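Local coordinates for protein Proline/betaine transporter, RALF (Rickettsia prowazekii str. Madrid E, PDB 4D7R) that probably acts as a guanine nucleotide exchange factor for small GTPases through its Rickettsia Sec7 domain, joined here to a Legionella capping domain in an engineered chimera, at residues Arg51-Cys56 and Gln61-Glu66; Ile38-Phe41 and Lys46-Ile49; Leu32-Val37 and Phe71-Ser76; Gly84-Leu87 and Val92-Gln95. All coordinates share one frame; numbering follows the deposited sequence.

Contact 1: Arg51-Cys56 and Gln61-Glu66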
loop_
_atom_site.group_PDB
_atom_site.type_symbol
_atom_site.label_atom_id
_atom_site.label_comp_id
_atom_site.label_asym_id
_atom_site.label_seq_id
_atom_site.Cartn_x
_atom_site.Cartn_y
_atom_site.Cartn_z
ATOM N N ARG A 51 15.284 -17.884 -3.915
ATOM C CA ARG A 51 15.376 -19.327 -3.704
ATOM C C ARG A 51 14.216 -20.075 -4.338
ATOM O O ARG A 51 14.447 -21.158 -4.862
ATOM C CB ARG A 51 15.547 -19.699 -2.222
ATOM C CG ARG A 51 15.760 -21.208 -1.930
ATOM C CD ARG A 51 16.866 -21.899 -2.744
ATOM N NE ARG A 51 16.788 -23.357 -2.591
ATOM C CZ ARG A 51 16.877 -24.247 -3.580
ATOM N NH1 ARG A 51 17.071 -23.847 -4.831
ATOM N NH2 ARG A 51 16.785 -25.543 -3.323
ATOM N N ILE A 52 12.979 -19.509 -4.311
ATOM C CA ILE A 52 11.808 -20.125 -4.956
ATOM C C ILE A 52 12.061 -20.120 -6.464
ATOM O O ILE A 52 11.778 -21.116 -7.139
ATOM C CB ILE A 52 10.443 -19.422 -4.605
ATOM C CG1 ILE A 52 10.136 -19.468 -3.097
ATOM C CG2 ILE A 52 9.301 -20.044 -5.425
ATOM C CD1 ILE A 52 8.998 -18.541 -2.615
ATOM N N LYS A 53 12.595 -18.991 -6.992
ATOM C CA LYS A 53 12.960 -18.845 -8.407
ATOM C C LYS A 53 14.005 -19.913 -8.736
ATOM O O LYS A 53 13.800 -20.697 -9.658
ATOM C CB LYS A 53 13.543 -17.443 -8.699
ATOM C CG LYS A 53 12.491 -16.334 -8.759
ATOM C CD LYS A 53 13.113 -14.948 -8.885
ATOM C CE LYS A 53 12.057 -13.890 -9.118
ATOM N NZ LYS A 53 11.530 -13.934 -10.516
ATOM N N LYS A 54 15.084 -19.986 -7.918
ATOM C CA LYS A 54 16.177 -20.966 -8.058
ATOM C C LYS A 54 15.657 -22.413 -8.049
ATOM O O LYS A 54 15.992 -23.174 -8.952
ATOM C CB LYS A 54 17.238 -20.755 -6.956
ATOM C CG LYS A 54 18.488 -21.630 -7.111
ATOM C CD LYS A 54 19.371 -21.589 -5.861
ATOM C CE LYS A 54 20.530 -22.564 -5.906
ATOM N NZ LYS A 54 20.093 -23.985 -5.847
ATOM N N TRP A 55 14.852 -22.799 -7.073
ATOM C CA TRP A 55 14.277 -24.135 -7.001
ATOM C C TRP A 55 13.348 -24.446 -8.104
ATOM O O TRP A 55 13.395 -25.510 -8.586
ATOM C CB TRP A 55 13.589 -24.348 -5.688
ATOM C CG TRP A 55 12.964 -25.722 -5.356
ATOM C CD1 TRP A 55 13.537 -26.745 -4.631
ATOM C CD2 TRP A 55 11.663 -26.176 -5.685
ATOM N NE1 TRP A 55 12.684 -27.770 -4.505
ATOM C CE2 TRP A 55 11.522 -27.459 -5.143
ATOM C CE3 TRP A 55 10.599 -25.625 -6.361
ATOM C CZ2 TRP A 55 10.363 -28.187 -5.280
ATOM C CZ3 TRP A 55 9.471 -26.359 -6.493
ATOM C CH2 TRP A 55 9.360 -27.614 -5.958
ATOM N N CYS A 56 12.452 -23.517 -8.470
ATOM C CA CYS A 56 11.537 -23.732 -9.601
ATOM C C CYS A 56 12.313 -23.930 -10.927
ATOM O O CYS A 56 11.904 -24.737 -11.744
ATOM C CB CYS A 56 10.510 -22.611 -9.702
ATOM S SG CYS A 56 9.281 -22.612 -8.364
ATOM N N GLN A 61 9.557 -26.124 -12.199
ATOM C CA GLN A 61 8.259 -25.755 -11.606
ATOM C C GLN A 61 7.874 -24.323 -11.912
ATOM O O GLN A 61 8.712 -23.563 -12.392
ATOM C CB GLN A 61 8.243 -26.045 -10.075
ATOM C CG GLN A 61 8.531 -27.532 -9.723
ATOM C CD GLN A 61 7.502 -28.504 -10.294
ATOM O OE1 GLN A 61 6.283 -28.337 -10.140
ATOM N NE2 GLN A 61 7.969 -29.541 -10.971
ATOM N N ASP A 62 6.612 -23.939 -11.619
ATOM C CA ASP A 62 6.096 -22.586 -11.850
ATOM C C ASP A 62 6.308 -21.700 -10.625
ATOM O O ASP A 62 5.663 -21.896 -9.584
ATOM C CB ASP A 62 4.606 -22.656 -12.236
ATOM C CG ASP A 62 3.867 -21.326 -12.325
ATOM O OD1 ASP A 62 4.526 -20.283 -12.536
ATOM O OD2 ASP A 62 2.637 -21.335 -12.219
ATOM N N PHE A 63 7.173 -20.696 -10.787
ATOM C CA PHE A 63 7.547 -19.732 -9.764
ATOM C C PHE A 63 6.321 -19.015 -9.210
ATOM O O PHE A 63 6.197 -18.889 -7.992
ATOM C CB PHE A 63 8.611 -18.744 -10.296
ATOM C CG PHE A 63 8.711 -17.471 -9.495
ATOM C CD1 PHE A 63 9.221 -17.483 -8.200
ATOM C CD2 PHE A 63 8.184 -16.282 -9.984
ATOM C CE1 PHE A 63 9.257 -16.308 -7.435
ATOM C CE2 PHE A 63 8.190 -15.118 -9.205
ATOM C CZ PHE A 63 8.740 -15.135 -7.946
ATOM N N ILE A 64 5.405 -18.588 -10.090
ATOM C CA ILE A 64 4.203 -17.857 -9.642
ATOM C C ILE A 64 3.344 -18.698 -8.694
ATOM O O ILE A 64 3.069 -18.265 -7.574
ATOM C CB ILE A 64 3.407 -17.267 -10.838
ATOM C CG1 ILE A 64 4.296 -16.305 -11.694
ATOM C CG2 ILE A 64 2.099 -16.579 -10.356
ATOM C CD1 ILE A 64 4.968 -15.076 -10.926
ATOM N N ALA A 65 2.940 -19.906 -9.140
ATOM C CA ALA A 65 2.083 -20.796 -8.361
ATOM C C ALA A 65 2.727 -21.187 -7.040
ATOM O O ALA A 65 2.056 -21.114 -6.010
ATOM C CB ALA A 65 1.739 -22.038 -9.162
ATOM N N GLU A 66 4.029 -21.555 -7.064
ATOM C CA GLU A 66 4.765 -21.951 -5.867
ATOM C C GLU A 66 4.839 -20.828 -4.837
ATOM O O GLU A 66 4.640 -21.098 -3.660
ATOM C CB GLU A 66 6.164 -22.495 -6.204
ATOM C CG GLU A 66 6.869 -23.158 -5.027
ATOM C CD GLU A 66 6.117 -24.271 -4.319
ATOM O OE1 GLU A 66 5.350 -25.002 -4.981
ATOM O OE2 GLU A 66 6.332 -24.438 -3.098
#

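Contact 2: Ile38-Phe41 and Lys46-Ile49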
loop_
_atom_site.group_PDB
_atom_site.type_symbol
_atom_site.label_atom_id
_atom_site.label_comp_id
_atom_site.label_asym_id
_atom_site.label_seq_id
_atom_site.Cartn_x
_atom_site.Cartn_y
_atom_site.Cartn_z
ATOM N N ILE A 38 11.217 -20.086 4.295
ATOM C CA ILE A 38 10.798 -19.415 5.528
ATOM C C ILE A 38 11.976 -18.651 6.145
ATOM O O ILE A 38 11.854 -17.441 6.363
ATOM C CB ILE A 38 10.085 -20.373 6.518
ATOM C CG1 ILE A 38 8.699 -20.802 5.971
ATOM C CG2 ILE A 38 9.960 -19.753 7.927
ATOM C CD1 ILE A 38 8.207 -22.200 6.469
ATOM N N LYS A 39 13.135 -19.301 6.288
ATOM C CA LYS A 39 14.350 -18.627 6.784
ATOM C C LYS A 39 14.788 -17.424 5.940
ATOM O O LYS A 39 14.950 -16.382 6.465
ATOM C CB LYS A 39 15.555 -19.607 6.949
ATOM N N LEU A 40 14.982 -17.618 4.663
ATOM C CA LEU A 40 15.495 -16.628 3.800
ATOM C C LEU A 40 14.527 -15.453 3.759
ATOM O O LEU A 40 14.911 -14.349 4.009
ATOM C CB LEU A 40 15.710 -17.138 2.391
ATOM C CG LEU A 40 16.849 -18.103 2.075
ATOM C CD1 LEU A 40 16.901 -18.573 0.662
ATOM C CD2 LEU A 40 18.167 -17.480 2.409
ATOM N N PHE A 41 13.272 -15.759 3.483
ATOM C CA PHE A 41 12.190 -14.771 3.456
ATOM C C PHE A 41 12.051 -13.907 4.708
ATOM O O PHE A 41 11.908 -12.742 4.601
ATOM C CB PHE A 41 10.876 -15.435 3.091
ATOM C CG PHE A 41 9.797 -14.461 2.754
ATOM C CD1 PHE A 41 9.617 -14.026 1.486
ATOM C CD2 PHE A 41 8.966 -14.023 3.717
ATOM C CE1 PHE A 41 8.610 -13.126 1.184
ATOM C CE2 PHE A 41 7.962 -13.152 3.418
ATOM C CZ PHE A 41 7.804 -12.702 2.160
ATOM N N LYS A 46 13.511 -10.700 -0.645
ATOM C CA LYS A 46 14.101 -10.923 -1.957
ATOM C C LYS A 46 14.911 -12.212 -1.964
ATOM O O LYS A 46 14.848 -12.927 -2.949
ATOM C CB LYS A 46 14.960 -9.727 -2.416
ATOM C CG LYS A 46 15.229 -9.725 -3.928
ATOM C CD LYS A 46 16.283 -8.690 -4.298
ATOM C CE LYS A 46 15.866 -7.818 -5.445
ATOM N NZ LYS A 46 16.748 -6.618 -5.565
ATOM N N SER A 47 15.644 -12.519 -0.865
ATOM C CA SER A 47 16.463 -13.745 -0.776
ATOM C C SER A 47 15.616 -15.024 -0.746
ATOM O O SER A 47 16.025 -16.035 -1.332
ATOM C CB SER A 47 17.436 -13.682 0.390
ATOM O OG SER A 47 16.764 -13.752 1.635
ATOM N N GLY A 48 14.427 -14.934 -0.127
ATOM C CA GLY A 48 13.428 -15.998 -0.081
ATOM C C GLY A 48 12.815 -16.221 -1.450
ATOM O O GLY A 48 12.764 -17.352 -1.916
ATOM N N ILE A 49 12.366 -15.141 -2.128
ATOM C CA ILE A 49 11.821 -15.202 -3.498
ATOM C C ILE A 49 12.886 -15.761 -4.489
ATOM O O ILE A 49 12.542 -16.566 -5.365
ATOM C CB ILE A 49 11.266 -13.801 -3.947
ATOM C CG1 ILE A 49 10.055 -13.304 -3.087
ATOM C CG2 ILE A 49 10.943 -13.739 -5.420
ATOM C CD1 ILE A 49 8.852 -14.306 -2.883
#

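Contact 3: Leu32-Val37 and Phe71-Ser76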
loop_
_atom_site.group_PDB
_atom_site.type_symbol
_atom_site.label_atom_id
_atom_site.label_comp_id
_atom_site.label_asym_id
_atom_site.label_seq_id
_atom_site.Cartn_x
_atom_site.Cartn_y
_atom_site.Cartn_z
ATOM N N LEU A 32 11.094 -29.386 1.479
ATOM C CA LEU A 32 12.466 -28.931 1.692
ATOM C C LEU A 32 12.581 -27.480 1.316
ATOM O O LEU A 32 13.152 -26.702 2.080
ATOM C CB LEU A 32 13.488 -29.773 0.888
ATOM C CG LEU A 32 13.441 -31.295 1.031
ATOM C CD1 LEU A 32 14.590 -31.948 0.287
ATOM C CD2 LEU A 32 13.434 -31.732 2.478
ATOM N N LEU A 33 12.013 -27.098 0.185
ATOM C CA LEU A 33 12.015 -25.710 -0.247
ATOM C C LEU A 33 11.320 -24.759 0.753
ATOM O O LEU A 33 11.841 -23.742 1.098
ATOM C CB LEU A 33 11.375 -25.554 -1.603
ATOM C CG LEU A 33 11.126 -24.122 -2.041
ATOM C CD1 LEU A 33 12.418 -23.435 -2.396
ATOM C CD2 LEU A 33 10.142 -24.025 -3.178
ATOM N N LYS A 34 10.160 -25.174 1.223
ATOM C CA LYS A 34 9.386 -24.406 2.207
ATOM C C LYS A 34 10.208 -24.054 3.428
ATOM O O LYS A 34 10.274 -22.883 3.801
ATOM C CB LYS A 34 8.136 -25.180 2.623
ATOM C CG LYS A 34 6.984 -25.045 1.657
ATOM C CD LYS A 34 5.772 -25.712 2.236
ATOM C CE LYS A 34 4.513 -25.212 1.586
ATOM N NZ LYS A 34 3.321 -25.909 2.154
ATOM N N ASN A 35 10.873 -25.053 4.024
ATOM C CA ASN A 35 11.704 -24.840 5.204
ATOM C C ASN A 35 12.873 -23.881 4.942
ATOM O O ASN A 35 13.161 -23.031 5.789
ATOM C CB ASN A 35 12.144 -26.167 5.809
ATOM C CG ASN A 35 10.991 -26.998 6.324
ATOM O OD1 ASN A 35 9.976 -26.479 6.799
ATOM N ND2 ASN A 35 11.109 -28.313 6.235
ATOM N N GLU A 36 13.486 -23.955 3.749
ATOM C CA GLU A 36 14.579 -23.045 3.399
ATOM C C GLU A 36 14.063 -21.611 3.214
ATOM O O GLU A 36 14.657 -20.675 3.767
ATOM C CB GLU A 36 15.311 -23.504 2.131
ATOM C CG GLU A 36 16.699 -22.887 2.023
ATOM C CD GLU A 36 17.436 -23.061 0.710
ATOM O OE1 GLU A 36 17.148 -24.048 -0.006
ATOM O OE2 GLU A 36 18.329 -22.231 0.414
ATOM N N VAL A 37 12.979 -21.462 2.415
ATOM C CA VAL A 37 12.309 -20.189 2.084
ATOM C C VAL A 37 11.866 -19.419 3.316
ATOM O O VAL A 37 12.110 -18.212 3.369
ATOM C CB VAL A 37 11.173 -20.371 1.047
ATOM C CG1 VAL A 37 10.317 -19.103 0.915
ATOM C CG2 VAL A 37 11.756 -20.760 -0.304
ATOM N N PHE A 71 3.004 -18.597 0.415
ATOM C CA PHE A 71 2.395 -17.478 1.136
ATOM C C PHE A 71 1.106 -17.904 1.839
ATOM O O PHE A 71 0.897 -17.588 3.012
ATOM C CB PHE A 71 2.138 -16.280 0.183
ATOM C CG PHE A 71 3.307 -15.419 -0.273
ATOM C CD1 PHE A 71 4.612 -15.699 0.141
ATOM C CD2 PHE A 71 3.091 -14.286 -1.057
ATOM C CE1 PHE A 71 5.679 -14.885 -0.262
ATOM C CE2 PHE A 71 4.159 -13.475 -1.456
ATOM C CZ PHE A 71 5.443 -13.785 -1.065
ATOM N N TYR A 72 0.290 -18.681 1.142
ATOM C CA TYR A 72 -0.988 -19.130 1.656
ATOM C C TYR A 72 -0.857 -20.210 2.738
ATOM O O TYR A 72 -1.446 -20.090 3.825
ATOM C CB TYR A 72 -1.847 -19.634 0.495
ATOM C CG TYR A 72 -3.250 -19.994 0.918
ATOM C CD1 TYR A 72 -4.191 -19.004 1.194
ATOM C CD2 TYR A 72 -3.624 -21.322 1.103
ATOM C CE1 TYR A 72 -5.482 -19.327 1.601
ATOM C CE2 TYR A 72 -4.903 -21.658 1.541
ATOM C CZ TYR A 72 -5.832 -20.655 1.770
ATOM O OH TYR A 72 -7.097 -20.976 2.170
ATOM N N GLU A 73 -0.158 -21.295 2.407
ATOM C CA GLU A 73 0.019 -22.453 3.308
ATOM C C GLU A 73 0.941 -22.156 4.482
ATOM O O GLU A 73 0.754 -22.729 5.552
ATOM C CB GLU A 73 0.564 -23.654 2.513
ATOM C CG GLU A 73 -0.363 -24.132 1.412
ATOM C CD GLU A 73 0.111 -25.352 0.641
ATOM O OE1 GLU A 73 1.316 -25.679 0.692
ATOM O OE2 GLU A 73 -0.719 -25.939 -0.085
ATOM N N GLU A 74 1.959 -21.291 4.295
ATOM C CA GLU A 74 2.899 -21.018 5.387
ATOM C C GLU A 74 2.639 -19.701 6.119
ATOM O O GLU A 74 3.553 -19.147 6.732
ATOM C CB GLU A 74 4.365 -21.162 4.918
ATOM C CG GLU A 74 4.665 -22.537 4.342
ATOM C CD GLU A 74 4.370 -23.685 5.285
ATOM O OE1 GLU A 74 4.747 -23.584 6.478
ATOM O OE2 GLU A 74 3.755 -24.682 4.834
ATOM N N LYS A 75 1.380 -19.234 6.084
ATOM C CA LYS A 75 0.900 -18.008 6.739
ATOM C C LYS A 75 1.474 -17.878 8.164
ATOM O O LYS A 75 2.161 -16.914 8.438
ATOM C CB LYS A 75 -0.639 -17.984 6.798
ATOM C CG LYS A 75 -1.189 -16.792 7.575
ATOM C CD LYS A 75 -2.629 -17.023 8.030
ATOM C CE LYS A 75 -3.148 -15.890 8.879
ATOM N NZ LYS A 75 -4.613 -16.033 9.110
ATOM N N SER A 76 1.234 -18.881 9.037
ATOM C CA SER A 76 1.665 -18.860 10.441
ATOM C C SER A 76 3.179 -18.828 10.671
ATOM O O SER A 76 3.617 -18.604 11.803
ATOM C CB SER A 76 1.036 -20.024 11.203
ATOM O OG SER A 76 1.537 -21.268 10.740
HETATM O O HOH W 1 6.604 -25.654 6.717
#

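Contact 4: Gly84-Leu87 and Val92-Gln95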
loop_
_atom_site.group_PDB
_atom_site.type_symbol
_atom_site.label_atom_id
_atom_site.label_comp_id
_atom_site.label_asym_id
_atom_site.label_seq_id
_atom_site.Cartn_x
_atom_site.Cartn_y
_atom_site.Cartn_z
ATOM N N GLY A 84 2.424 -9.198 2.922
ATOM C CA GLY A 84 1.503 -8.125 2.539
ATOM C C GLY A 84 2.145 -7.179 1.540
ATOM O O GLY A 84 1.546 -6.845 0.504
ATOM N N ASP A 85 3.387 -6.788 1.828
ATOM C CA ASP A 85 4.150 -5.892 0.958
ATOM C C ASP A 85 4.402 -6.486 -0.408
ATOM O O ASP A 85 4.147 -5.803 -1.398
ATOM C CB ASP A 85 5.432 -5.396 1.605
ATOM C CG ASP A 85 5.965 -4.167 0.902
ATOM O OD1 ASP A 85 5.291 -3.108 0.967
ATOM O OD2 ASP A 85 7.045 -4.269 0.262
ATOM N N TYR A 86 4.846 -7.766 -0.484
ATOM C CA TYR A 86 5.065 -8.404 -1.794
ATOM C C TYR A 86 3.764 -8.458 -2.608
ATOM O O TYR A 86 3.763 -8.086 -3.785
ATOM C CB TYR A 86 5.683 -9.810 -1.651
ATOM C CG TYR A 86 6.166 -10.369 -2.967
ATOM C CD1 TYR A 86 5.312 -11.101 -3.793
ATOM C CD2 TYR A 86 7.474 -10.164 -3.397
ATOM C CE1 TYR A 86 5.741 -11.596 -5.022
ATOM C CE2 TYR A 86 7.924 -10.682 -4.611
ATOM C CZ TYR A 86 7.052 -11.398 -5.419
ATOM O OH TYR A 86 7.484 -11.920 -6.618
ATOM N N LEU A 87 2.674 -8.892 -1.976
ATOM C CA LEU A 87 1.360 -9.028 -2.625
ATOM C C LEU A 87 0.803 -7.691 -3.118
ATOM O O LEU A 87 0.211 -7.646 -4.193
ATOM C CB LEU A 87 0.348 -9.712 -1.688
ATOM C CG LEU A 87 0.589 -11.227 -1.367
ATOM C CD1 LEU A 87 -0.345 -11.687 -0.257
ATOM C CD2 LEU A 87 0.445 -12.095 -2.623
ATOM N N VAL A 92 5.582 -6.953 -11.951
ATOM C CA VAL A 92 5.088 -7.960 -12.887
ATOM C C VAL A 92 4.892 -9.304 -12.164
ATOM O O VAL A 92 3.835 -9.910 -12.310
ATOM C CB VAL A 92 6.035 -8.070 -14.116
ATOM C CG1 VAL A 92 5.672 -9.255 -14.985
ATOM C CG2 VAL A 92 6.013 -6.775 -14.936
ATOM N N ASP A 93 5.898 -9.735 -11.368
ATOM C CA ASP A 93 5.869 -10.970 -10.573
ATOM C C ASP A 93 4.770 -10.851 -9.499
ATOM O O ASP A 93 3.901 -11.719 -9.392
ATOM C CB ASP A 93 7.220 -11.186 -9.873
ATOM C CG ASP A 93 8.337 -11.789 -10.715
ATOM O OD1 ASP A 93 8.070 -12.168 -11.881
ATOM O OD2 ASP A 93 9.478 -11.898 -10.198
ATOM N N ASN A 94 4.805 -9.734 -8.740
ATOM C CA ASN A 94 3.878 -9.435 -7.648
ATOM C C ASN A 94 2.423 -9.567 -8.062
ATOM O O ASN A 94 1.642 -10.230 -7.374
ATOM C CB ASN A 94 4.161 -8.044 -7.107
ATOM C CG ASN A 94 5.610 -7.794 -6.751
ATOM O OD1 ASN A 94 6.482 -7.684 -7.625
ATOM N ND2 ASN A 94 5.910 -7.728 -5.476
ATOM N N GLN A 95 2.062 -8.968 -9.211
ATOM C CA GLN A 95 0.703 -8.980 -9.744
ATOM C C GLN A 95 0.258 -10.411 -10.049
ATOM O O GLN A 95 -0.885 -10.776 -9.756
ATOM C CB GLN A 95 0.641 -8.097 -10.993
ATOM C CG GLN A 95 -0.738 -7.927 -11.604
ATOM C CD GLN A 95 -0.674 -7.092 -12.867
ATOM O OE1 GLN A 95 -0.005 -6.047 -12.936
ATOM N NE2 GLN A 95 -1.375 -7.533 -13.898
HETATM O O HOH W 2 9.751 -10.855 -7.687
#

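Contact 1: Arg51-Cys56 and Gln61-Glu66
Lys53 crosses one face of the Phe63 ring obliquely, with CG, CE and NZ all near it. Its CG sits 3.8 Å from the Phe63 ring centroid in a CH-pi contact, and the chain runs on nearly straight until a bend at the last torsion (chi4 -75°) turns NZ back over the same face. There NZ stands 4.1 Å from the Phe63 centroid, a cation-pi contact 24° off the ring normal. The ammonium is held by a second partner as well, a salt bridge to Asp93 on helix 92-103. Ile52 CG2 also touches this ring, 3.8 Å from Phe63 CD1, its side chain roughly perpendicular to the phenylalanine. Between ring and turn, Cys56 pushes its sulfur into the start of the second helix, SG lying 3.6 Å from Phe63 CA and 3.8 Å from Glu66 CB. Trp55 CZ3 approaches Gln61 CG at 3.6 Å, with indole and amide planes 60° apart; the amide itself bonds through Gln61 NE2 to Asn59 O. The turn is fastened by its backbone, where Gln61 N donates to Cys56 O at 2.8 Å. Asp62 N-caps helix 63-73, though its bonds to the amides of Ile64 and Ala65 are weak. This is a corner between two consecutive helices, 45-58 and 63-73, of the all-helical Sec7 part. Its chemistry is mixed: one backbone bond fixes the corner, apolar contacts fill it, and a lysine shared between an aromatic face and a carboxylate probably keeps its positive charge.

Contact 2: Ile38-Phe41 and Lys46-Ile49
Leu40 and Ser47 meet through two different first torsions. In Leu40, CG stands beside the backbone N (chi1 -72°), which leads CD1 to within 3.3 Å of Ser47 O. In Ser47, OG takes the crowded position between N and the carbonyl carbon (chi1 69°), where it can bond to Lys44 O. That hydroxyl also comes 3.1 Å from Leu40 O, but the angle is too poor for a hydrogen bond; its established partner remains the carbonyl of Lys44, at the junction of the two helices. Gly48 provides the closest backbone approach: its CA lies 3.6 Å from Leu40 CB and also 3.6 Å from Phe41 N, while the CA atoms of Phe41 and Gly48 are just 3.9 Å apart. With no side chain on Gly48, helix 31-43 can lie almost directly against helix 45-58 at this corner, where the two are separated by a very short break in the Rickettsia Sec7 part. Deeper in, Phe41 CE1 lies 4.2 Å from Ile49 CD1, and the same phenylalanine ring meets Phe71 of helix 63-73 at a steep angle between planes. No hydrogen bond crosses between 38-41 and 46-49. The contact therefore depends on van der Waals fit, with the serine hydroxyl satisfied near the turn, while Phe41 and Ile49 continue into the core around Phe71.

Contact 3: Leu32-Val37 and Phe71-Ser76
Lys34 crosses to Glu73 and Glu74 as an almost straight rod. Its CB points at segment 71-76, and CG continues beside the backbone N without yet coming close to either glutamate; along the way the side chain also brushes Lys69 and Ile70 of helix 63-73. From CG outward the chain is extended, with chi4 at 179°. The first close meeting is at CD, 3.4 Å from Glu74 OE2. CE then lies between the two acids, 3.4 Å from Glu73 OE1 and equally far from Glu74 OE2. At the tip, NZ makes salt bridges to both: 3.0 Å to Glu74 OE2, and 2.5 Å to Glu73 OE1, a value so short that its exact length deserves caution. Two carboxylates so close to one buried ammonium would be expected to favour its charged form. Both glutamates run at about a right angle to the lysine. Such a salt-bridge network here clasps helix 31-43 of the Sec7 part to the end of helix 63-73, Glu74 being the first residue to leave helical backbone angles. Glu74 OE2 receives NZ on its anti side, 15° out of the carboxylate plane. Bending at chi2 (-57°) brings that carboxylate round, and its other oxygen, OE1, accepts from Asn77 and, weakly, from a water that also leans weakly on Asn35 OD1. Glu73 OE1 is shared with Lys69.

Contact 4: Gly84-Leu87 and Val92-Gln95
Asn94 lays its amide over the ring of Tyr86 while gripping the backbone of the same residue. Its ND2 stands 3.4 Å above the plane of the Tyr86 ring, over the centre, with ring and amide planes only 27° apart. From there it donates to Tyr86 O at 2.8 Å along an almost straight line (171°), meeting a lone pair in the carbonyl plane, while the acceptor lies in the amide plane of Asn94. One nitrogen thus ties the carbonyl and the aromatic face together, and the bond fixes how the amide can turn. Tyr86 makes this possible by holding CG anti to its backbone N (chi1 -169°), which carries the ring across to lie under the Asn94 amide. The outer end is looser. Tyr86 OH touches Asp93 CB at 3.3 Å, but its link to the carboxylate passes through water: that molecule lies 2.7 Å from Tyr86 OH and donates to Asp93 OD2 at 2.7 Å. The same carboxylate oxygen has a salt bridge with Lys53. Tight amide-on-ring packing therefore gives way, across the length of one tyrosine, to a water-bridged polar end. The pair joins helix 80-88 to the beginning of helix 92-103 in the Rickettsia Sec7 part; Phe63 and Phe71 of helix 63-73 press on this corner, Val97 packs on both Tyr86 and Leu87, and Asp85 reaches across to Lys131 on helix 129-146.

In the fold
All four contacts belong to the first five helices of the Sec7 part, on the Rickettsia side of the chimera. Contacts 2, 1 and 4 follow one another along the chain, joining helix 31-43 to 45-58, 45-58 to 63-73, and 80-88 to 92-103; contact 3 spans the first two by tying helix 31-43 back to 63-73. Centres lie about 10 Å apart for contacts 2 and 3, about 12 Å between contact 1 and either of these, and about 16 Å between contacts 3 and 4. Phe71, Ile49 and Tyr86 interlock between them, and the three corners probably pack round a common apolar core in the putative exchange domain, with contact 3 as a polar clasp.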